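Conserved protein (Methanosarcina mazei, PDB 2NR4) binds flavin mononucleotide and belongs to a family of unknown function, so its reaction, if any, is not established. Local coordinates at residues A166-H169 against A170-Q174; L182-I185 against R186-S190; K202-K205 against L206-E209. One frame throughout, in Å; residues are numbered along the deposited sequence.

Interaction 1: residues A166-H169 against A170-Q174; sequences ATVH and ATRYQ. With FMN (flavin mononucleotide), chain C.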
loop_
_atom_site.group_PDB
_atom_site.type_symbol
_atom_site.label_atom_id
_atom_site.label_comp_id
_atom_site.label_asym_id
_atom_site.label_seq_id
_atom_site.Cartn_x
_atom_site.Cartn_y
_atom_site.Cartn_z
ATOM N N ALA A 166 1.098 -1.286 -12.917
ATOM C CA ALA A 166 1.478 -0.801 -14.265
ATOM C C ALA A 166 2.948 -1.058 -14.550
ATOM O O ALA A 166 3.321 -1.361 -15.701
ATOM C CB ALA A 166 1.152 0.693 -14.430
ATOM N N THR A 167 3.801 -0.905 -13.539
ATOM C CA THR A 167 5.242 -1.168 -13.703
ATOM C C THR A 167 5.475 -2.661 -13.994
ATOM O O THR A 167 6.248 -3.002 -14.880
ATOM C CB THR A 167 6.107 -0.703 -12.495
ATOM O OG1 THR A 167 5.781 -1.483 -11.325
ATOM C CG2 THR A 167 5.828 0.751 -12.184
ATOM N N VAL A 168 4.738 -3.548 -13.328
ATOM C CA VAL A 168 4.856 -4.984 -13.613
ATOM C C VAL A 168 4.453 -5.244 -15.073
ATOM O O VAL A 168 5.229 -5.826 -15.876
ATOM C CB VAL A 168 4.042 -5.838 -12.600
ATOM C CG1 VAL A 168 4.229 -7.366 -12.866
ATOM C CG2 VAL A 168 4.516 -5.538 -11.210
ATOM N N HIS A 169 3.278 -4.777 -15.456
ATOM C CA HIS A 169 2.805 -5.000 -16.832
ATOM C C HIS A 169 3.678 -4.349 -17.906
ATOM O O HIS A 169 3.893 -4.937 -18.972
ATOM C CB HIS A 169 1.327 -4.638 -16.953
ATOM C CG HIS A 169 0.455 -5.471 -16.069
ATOM N ND1 HIS A 169 0.556 -6.847 -16.007
ATOM C CD2 HIS A 169 -0.501 -5.126 -15.172
ATOM C CE1 HIS A 169 -0.320 -7.311 -15.137
ATOM N NE2 HIS A 169 -0.962 -6.290 -14.603
ATOM N N ALA A 170 4.195 -3.156 -17.633
ATOM C CA ALA A 170 5.134 -2.538 -18.538
ATOM C C ALA A 170 6.384 -3.386 -18.769
ATOM O O ALA A 170 6.868 -3.455 -19.899
ATOM C CB ALA A 170 5.501 -1.099 -18.075
ATOM N N THR A 171 6.927 -4.020 -17.729
ATOM C CA THR A 171 8.088 -4.894 -17.926
ATOM C C THR A 171 7.727 -6.126 -18.754
ATOM O O THR A 171 8.551 -6.641 -19.540
ATOM C CB THR A 171 8.794 -5.330 -16.593
ATOM O OG1 THR A 171 7.962 -6.214 -15.852
ATOM C CG2 THR A 171 9.198 -4.137 -15.724
ATOM N N ARG A 172 6.499 -6.599 -18.573
ATOM C CA ARG A 172 5.992 -7.724 -19.347
ATOM C C ARG A 172 5.735 -7.369 -20.799
ATOM O O ARG A 172 5.975 -8.208 -21.687
ATOM C CB ARG A 172 4.759 -8.307 -18.691
ATOM C CG ARG A 172 5.169 -9.147 -17.527
ATOM C CD ARG A 172 3.981 -9.548 -16.746
ATOM N NE ARG A 172 4.390 -10.303 -15.579
ATOM C CZ ARG A 172 3.566 -10.621 -14.592
ATOM N NH1 ARG A 172 2.288 -10.242 -14.631
ATOM N NH2 ARG A 172 4.028 -11.315 -13.570
ATOM N N TYR A 173 5.286 -6.140 -21.044
ATOM C CA TYR A 173 5.151 -5.634 -22.390
ATOM C C TYR A 173 6.485 -5.565 -23.122
ATOM O O TYR A 173 6.550 -5.768 -24.341
ATOM C CB TYR A 173 4.489 -4.263 -22.423
ATOM C CG TYR A 173 4.390 -3.771 -23.836
ATOM C CD1 TYR A 173 3.453 -4.317 -24.715
ATOM C CD2 TYR A 173 5.270 -2.799 -24.320
ATOM C CE1 TYR A 173 3.383 -3.893 -26.040
ATOM C CE2 TYR A 173 5.213 -2.372 -25.647
ATOM C CZ TYR A 173 4.265 -2.921 -26.490
ATOM O OH TYR A 173 4.198 -2.495 -27.791
ATOM N N GLN A 174 7.537 -5.239 -22.384
ATOM C CA GLN A 174 8.893 -5.259 -22.920
ATOM C C GLN A 174 9.337 -6.700 -23.175
ATOM O O GLN A 174 10.110 -6.941 -24.111
ATOM C CB GLN A 174 9.871 -4.562 -21.963
ATOM C CG GLN A 174 9.695 -3.051 -21.844
ATOM C CD GLN A 174 10.664 -2.427 -20.832
ATOM O OE1 GLN A 174 11.246 -1.369 -21.090
ATOM N NE2 GLN A 174 10.858 -3.098 -19.692
HETATM N N1 FMN C . 12.562 -8.861 -10.531
HETATM C C2 FMN C . 13.093 -9.962 -9.894
HETATM O O2 FMN C . 14.047 -10.536 -10.413
HETATM N N3 FMN C . 12.539 -10.425 -8.719
HETATM C C4 FMN C . 11.455 -9.771 -8.154
HETATM O O4 FMN C . 11.090 -10.031 -7.014
HETATM C C4A FMN C . 10.921 -8.651 -8.786
HETATM N N5 FMN C . 9.833 -7.985 -8.246
HETATM C C5A FMN C . 9.311 -6.858 -8.865
HETATM C C6 FMN C . 8.221 -6.187 -8.293
HETATM C C7 FMN C . 7.693 -5.058 -8.902
HETATM C C7M FMN C . 6.481 -4.411 -8.293
HETATM C C8 FMN C . 8.257 -4.607 -10.115
HETATM C C8M FMN C . 7.845 -3.321 -10.727
HETATM C C9 FMN C . 9.343 -5.274 -10.697
HETATM C C9A FMN C . 9.880 -6.405 -10.055
HETATM N N10 FMN C . 10.966 -7.087 -10.608
HETATM C C10 FMN C . 11.483 -8.202 -9.982
HETATM C "C1'" FMN C . 11.482 -6.709 -11.964
HETATM C "C2'" FMN C . 12.714 -5.831 -11.782
HETATM O "O2'" FMN C . 12.415 -4.775 -10.909
HETATM C "C3'" FMN C . 13.072 -5.236 -13.123
HETATM O "O3'" FMN C . 13.397 -6.292 -14.009
HETATM C "C4'" FMN C . 14.207 -4.222 -12.996
HETATM O "O4'" FMN C . 14.244 -3.551 -14.230
HETATM C "C5'" FMN C . 15.557 -4.892 -12.705
HETATM O "O5'" FMN C . 16.617 -3.990 -12.945
HETATM P P FMN C . 18.182 -4.285 -12.627
HETATM O O1P FMN C . 18.760 -4.849 -13.937
HETATM O O2P FMN C . 18.272 -5.380 -11.539
HETATM O O3P FMN C . 18.842 -2.943 -12.304
#

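Interaction 2: residues L182-I185 against R186-S190; sequences LELI and RHYES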
loop_
_atom_site.group_PDB
_atom_site.type_symbol
_atom_site.label_atom_id
_atom_site.label_comp_id
_atom_site.label_asym_id
_atom_site.label_seq_id
_atom_site.Cartn_x
_atom_site.Cartn_y
_atom_site.Cartn_z
ATOM N N LEU A 182 -0.570 -3.296 -22.791
ATOM C CA LEU A 182 -0.789 -1.863 -22.990
ATOM C C LEU A 182 -2.184 -1.474 -22.573
ATOM O O LEU A 182 -2.391 -0.376 -22.078
ATOM C CB LEU A 182 -0.559 -1.437 -24.436
ATOM C CG LEU A 182 0.830 -1.493 -25.068
ATOM C CD1 LEU A 182 0.786 -0.615 -26.321
ATOM C CD2 LEU A 182 1.912 -0.997 -24.112
ATOM N N GLU A 183 -3.129 -2.387 -22.794
ATOM C CA GLU A 183 -4.517 -2.239 -22.389
ATOM C C GLU A 183 -4.659 -2.246 -20.857
ATOM O O GLU A 183 -5.467 -1.494 -20.288
ATOM C CB GLU A 183 -5.332 -3.383 -23.006
ATOM C CG GLU A 183 -6.842 -3.279 -22.877
ATOM C CD GLU A 183 -7.531 -4.637 -23.067
ATOM O OE1 GLU A 183 -6.943 -5.663 -22.642
ATOM O OE2 GLU A 183 -8.654 -4.675 -23.636
ATOM N N LEU A 184 -3.906 -3.121 -20.194
ATOM C CA LEU A 184 -3.841 -3.116 -18.742
ATOM C C LEU A 184 -3.186 -1.846 -18.196
ATOM O O LEU A 184 -3.646 -1.295 -17.206
ATOM C CB LEU A 184 -3.115 -4.358 -18.223
ATOM C CG LEU A 184 -4.012 -5.583 -18.011
ATOM C CD1 LEU A 184 -3.162 -6.844 -17.809
ATOM C CD2 LEU A 184 -4.948 -5.364 -16.824
ATOM N N ILE A 185 -2.134 -1.370 -18.851
ATOM C CA ILE A 185 -1.458 -0.150 -18.412
ATOM C C ILE A 185 -2.409 1.041 -18.516
ATOM O O ILE A 185 -2.417 1.901 -17.651
ATOM C CB ILE A 185 -0.132 0.082 -19.169
ATOM C CG1 ILE A 185 0.840 -1.039 -18.836
ATOM C CG2 ILE A 185 0.506 1.461 -18.868
ATOM C CD1 ILE A 185 2.028 -1.063 -19.749
ATOM N N ARG A 186 -3.240 1.069 -19.558
ATOM C CA ARG A 186 -4.203 2.169 -19.708
ATOM C C ARG A 186 -5.243 2.182 -18.592
ATOM O O ARG A 186 -5.608 3.253 -18.101
ATOM C CB ARG A 186 -4.902 2.131 -21.081
ATOM C CG ARG A 186 -3.990 1.833 -22.227
ATOM C CD ARG A 186 -2.905 2.872 -22.410
ATOM N NE ARG A 186 -2.010 2.551 -23.533
ATOM C CZ ARG A 186 -2.413 2.232 -24.768
ATOM N NH1 ARG A 186 -3.708 2.137 -25.059
ATOM N NH2 ARG A 186 -1.510 1.976 -25.713
ATOM N N HIS A 187 -5.718 1.002 -18.197
ATOM C CA HIS A 187 -6.646 0.856 -17.081
ATOM C C HIS A 187 -5.975 1.317 -15.796
ATOM O O HIS A 187 -6.569 2.051 -15.005
ATOM C CB HIS A 187 -7.153 -0.600 -16.960
ATOM C CG HIS A 187 -7.742 -0.945 -15.616
ATOM N ND1 HIS A 187 -9.011 -0.562 -15.234
ATOM C CD2 HIS A 187 -7.238 -1.647 -14.574
ATOM C CE1 HIS A 187 -9.254 -0.992 -14.010
ATOM N NE2 HIS A 187 -8.191 -1.657 -13.587
ATOM N N TYR A 188 -4.724 0.921 -15.577
ATOM C CA TYR A 188 -4.070 1.418 -14.359
ATOM C C TYR A 188 -3.780 2.930 -14.397
ATOM O O TYR A 188 -3.857 3.600 -13.372
ATOM C CB TYR A 188 -2.821 0.587 -14.034
ATOM C CG TYR A 188 -3.215 -0.768 -13.533
ATOM C CD1 TYR A 188 -3.939 -0.907 -12.340
ATOM C CD2 TYR A 188 -2.897 -1.905 -14.244
ATOM C CE1 TYR A 188 -4.324 -2.167 -11.870
ATOM C CE2 TYR A 188 -3.276 -3.180 -13.784
ATOM C CZ TYR A 188 -3.982 -3.292 -12.608
ATOM O OH TYR A 188 -4.371 -4.534 -12.141
ATOM N N GLU A 189 -3.465 3.459 -15.572
ATOM C CA GLU A 189 -3.308 4.906 -15.717
ATOM C C GLU A 189 -4.596 5.597 -15.269
ATOM O O GLU A 189 -4.545 6.628 -14.596
ATOM C CB GLU A 189 -3.002 5.317 -17.181
ATOM C CG GLU A 189 -2.536 6.779 -17.300
ATOM C CD GLU A 189 -3.708 7.770 -17.275
ATOM O OE1 GLU A 189 -4.854 7.342 -17.529
ATOM O OE2 GLU A 189 -3.501 8.975 -17.016
ATOM N N SER A 190 -5.738 5.029 -15.635
ATOM C CA SER A 190 -7.038 5.584 -15.234
ATOM C C SER A 190 -7.218 5.665 -13.730
ATOM O O SER A 190 -7.713 6.661 -13.227
ATOM C CB SER A 190 -8.190 4.809 -15.865
ATOM O OG SER A 190 -8.080 4.905 -17.275
#

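Interaction 3: residues K202-K205 against L206-E209; sequences KAMK and LIYE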
loop_
_atom_site.group_PDB
_atom_site.type_symbol
_atom_site.label_atom_id
_atom_site.label_comp_id
_atom_site.label_asym_id
_atom_site.label_seq_id
_atom_site.Cartn_x
_atom_site.Cartn_y
_atom_site.Cartn_z
ATOM N N LYS A 202 2.770 11.713 -12.059
ATOM C CA LYS A 202 4.144 11.822 -12.587
ATOM C C LYS A 202 4.776 10.449 -12.868
ATOM O O LYS A 202 5.437 10.255 -13.897
ATOM C CB LYS A 202 5.059 12.607 -11.627
ATOM C CG LYS A 202 4.867 14.118 -11.597
ATOM C CD LYS A 202 6.114 14.831 -11.004
ATOM C CE LYS A 202 5.694 15.932 -9.995
ATOM N NZ LYS A 202 4.544 16.733 -10.534
ATOM N N ALA A 203 4.552 9.491 -11.957
ATOM C CA ALA A 203 5.052 8.120 -12.130
ATOM C C ALA A 203 4.506 7.445 -13.379
ATOM O O ALA A 203 5.256 6.846 -14.140
ATOM C CB ALA A 203 4.764 7.266 -10.882
ATOM N N MET A 204 3.202 7.582 -13.613
ATOM C CA MET A 204 2.593 7.031 -14.815
ATOM C C MET A 204 3.192 7.634 -16.067
ATOM O O MET A 204 3.455 6.918 -17.026
ATOM C CB MET A 204 1.078 7.246 -14.814
ATOM C CG MET A 204 0.311 6.270 -13.945
ATOM S SD MET A 204 0.642 4.500 -14.220
ATOM C CE MET A 204 0.278 4.269 -15.865
ATOM N N LYS A 205 3.425 8.940 -16.065
ATOM C CA LYS A 205 4.060 9.607 -17.206
ATOM C C LYS A 205 5.438 8.999 -17.489
ATOM O O LYS A 205 5.809 8.775 -18.651
ATOM C CB LYS A 205 4.186 11.106 -16.940
ATOM C CG LYS A 205 3.724 12.022 -18.108
ATOM C CD LYS A 205 3.707 13.508 -17.685
ATOM C CE LYS A 205 2.482 14.271 -18.240
ATOM N NZ LYS A 205 2.728 15.210 -19.403
ATOM N N LEU A 206 6.189 8.693 -16.429
ATOM C CA LEU A 206 7.480 8.043 -16.602
ATOM C C LEU A 206 7.396 6.654 -17.214
ATOM O O LEU A 206 8.297 6.253 -17.981
ATOM C CB LEU A 206 8.284 8.028 -15.298
ATOM C CG LEU A 206 8.733 9.377 -14.712
ATOM C CD1 LEU A 206 9.572 9.084 -13.479
ATOM C CD2 LEU A 206 9.560 10.224 -15.707
ATOM N N ILE A 207 6.354 5.895 -16.867
ATOM C CA ILE A 207 6.130 4.568 -17.473
ATOM C C ILE A 207 5.911 4.669 -18.991
ATOM O O ILE A 207 6.500 3.888 -19.767
ATOM C CB ILE A 207 4.963 3.764 -16.792
ATOM C CG1 ILE A 207 5.384 3.331 -15.381
ATOM C CG2 ILE A 207 4.658 2.510 -17.574
ATOM C CD1 ILE A 207 4.250 2.883 -14.429
ATOM N N TYR A 208 5.062 5.623 -19.375
ATOM C CA TYR A 208 4.748 5.925 -20.772
ATOM C C TYR A 208 5.997 6.323 -21.567
ATOM O O TYR A 208 6.290 5.706 -22.606
ATOM C CB TYR A 208 3.662 6.999 -20.831
ATOM C CG TYR A 208 2.273 6.440 -20.691
ATOM C CD1 TYR A 208 1.874 5.766 -19.544
ATOM C CD2 TYR A 208 1.343 6.597 -21.706
ATOM C CE1 TYR A 208 0.597 5.257 -19.414
ATOM C CE2 TYR A 208 0.047 6.086 -21.582
ATOM C CZ TYR A 208 -0.314 5.409 -20.435
ATOM O OH TYR A 208 -1.597 4.889 -20.314
ATOM N N GLU A 209 6.731 7.327 -21.063
ATOM C CA GLU A 209 8.036 7.720 -21.622
ATOM C C GLU A 209 9.001 6.537 -21.769
ATOM O O GLU A 209 9.681 6.423 -22.786
ATOM C CB GLU A 209 8.699 8.816 -20.791
ATOM C CG GLU A 209 7.963 10.137 -20.751
ATOM C CD GLU A 209 8.570 11.128 -19.749
ATOM O OE1 GLU A 209 9.730 10.935 -19.297
ATOM O OE2 GLU A 209 7.868 12.105 -19.402
#

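Interaction 1: residues A166-H169 against A170-Q174
V168 is met on two fronts, by R172 one helical turn further on and by the flavin. Its CG1, anti to the backbone N (chi1 -177°), sits over the centre of one face of the R172 guanidinium, 3.7 Å from CZ, the two side chains lying alongside each other and pointing the same way. CG2, the other branch, packs against the dimethylbenzene end of the isoalloxazine, 3.7 Å from the methyl C7M of FMN. The carbonyl O of V168 accepts twice: T171 OG1 arrives on a lone pair in the carbonyl plane at 2.8 Å, while R172 N gives the usual helical bond at 3.1 Å. The OG1 bond orients the hydroxyl of T171, whose side chain also touches T91. R172 NH1 also comes within 4.0 Å of H169 CE1, obliquely, with the ring and guanidinium planes inclined by 56°. An alanine in place of R172 would probably uncover V168 CG1 and remove the guanidinium beside H169 CE1. R158 of the second subunit also packs on V168. These residues form about two and a half turns of helix 158-176, which lines the FMN pocket beside the flavin-binding barrel.

Interaction 2: residues L182-I185 against R186-S190
E189 N to I185 O, at 2.8 Å with an N-H...O angle of 158°, is the shortest sound bond of the i to i+4 ladder that runs through this contact. The ladder belongs to helix 179-195, the middle of the three C-terminal alpha-helices. Further along it, R186 O is held by two donors from S190, one turn ahead: the backbone N at 3.0 Å and the hydroxyl OG at 3.1 Å, reaching it from opposite faces of the carbonyl plane. This bifurcated grip, with the serine hydroxyl folded back on the preceding turn, is a common feature of alpha-helices.

Two pairs of side chains run alongside each other on this ladder. L182 and R186 point the same way, and R186 NH2 comes to 3.5 Å from L182 CD1. Only this NH2 end of the guanidinium touches the leucine side chain, the flat group turning one face to the L182 carbonyl; the path of the arginine chain near CG is doubtful, because it runs too close to that carbonyl oxygen in the model. L184 and Y188 form the second pair, with CD2 of the leucine 4.1 Å from CE2 of the ring. Y188 is buried: A162 and E165 of helix 158-176 touch it, and it packs on Y188 of the second subunit, so this part of the helix takes part in the dimer interface. I185 is buried as well, and Y208 of helix 198-210 packs on it. One face of the Y188 ring is covered from the next residue back, H187 CD2 standing 3.9 Å above the plane, over the ring centre.

Interaction 3: residues K202-K205 against L206-E209
E209 N to K205 O, at 3.0 Å and an N-H...O angle of 176°, is the straightest of four successive helical bonds, the donor lying nearly on the line of the carbonyl bond. Y208 N to M204 O follows at 3.1 Å and 167°. A203 O and K202 O receive I207 N and L206 N at similar lengths, so the backbone of helix 198-210 is regular here. Over this ladder M204 touches two residues further along, I207 and Y208, three and four positions on: SD passes 4.0 Å from I207 CD1, and the terminal methyl CE comes to the edge of the Y208 ring, in its plane, 3.7 Å from CE1. The thioether gets there by bending at both chi2 (-52°) and chi3, which curls the methyl toward the ring instead of letting the chain run straight out. Further out, I207 and M204 face A166 of helix 158-176, while E189 of helix 179-195 touches both M204 and Y208. K205 and E209 carry opposite charges, but K205 NZ and E209 OE2 stand 6.0 Å apart, without a salt bridge. Cohesion between side chains therefore rests on apolar contact made by M204, and any attraction between the two charged ends is probably weak and open to screening by solvent.

How the interactions relate
The three contacts are short runs of two to two and a half turns on three successive C-terminal helices, with centres 11 to 12 Å apart, and each pair of helices is in touch. Interaction 1 is the buried one and the closest to the flavin; interactions 2 and 3 are partly buried, with charged residues on their outer sides. I207 of interaction 3 packs by CD1 against T167 CG2 at 3.5 Å, while I185 CD1 of interaction 2 reaches A170 CA at 3.6 Å. Interactions 2 and 3 meet through Y208, against I185, R186 and E189, and through M204 against E189. Chemistry follows position: in interaction 1 the small A166, T167 and A170 face helix 198-210, whereas H169, R172 and Y173 face helix 179-195.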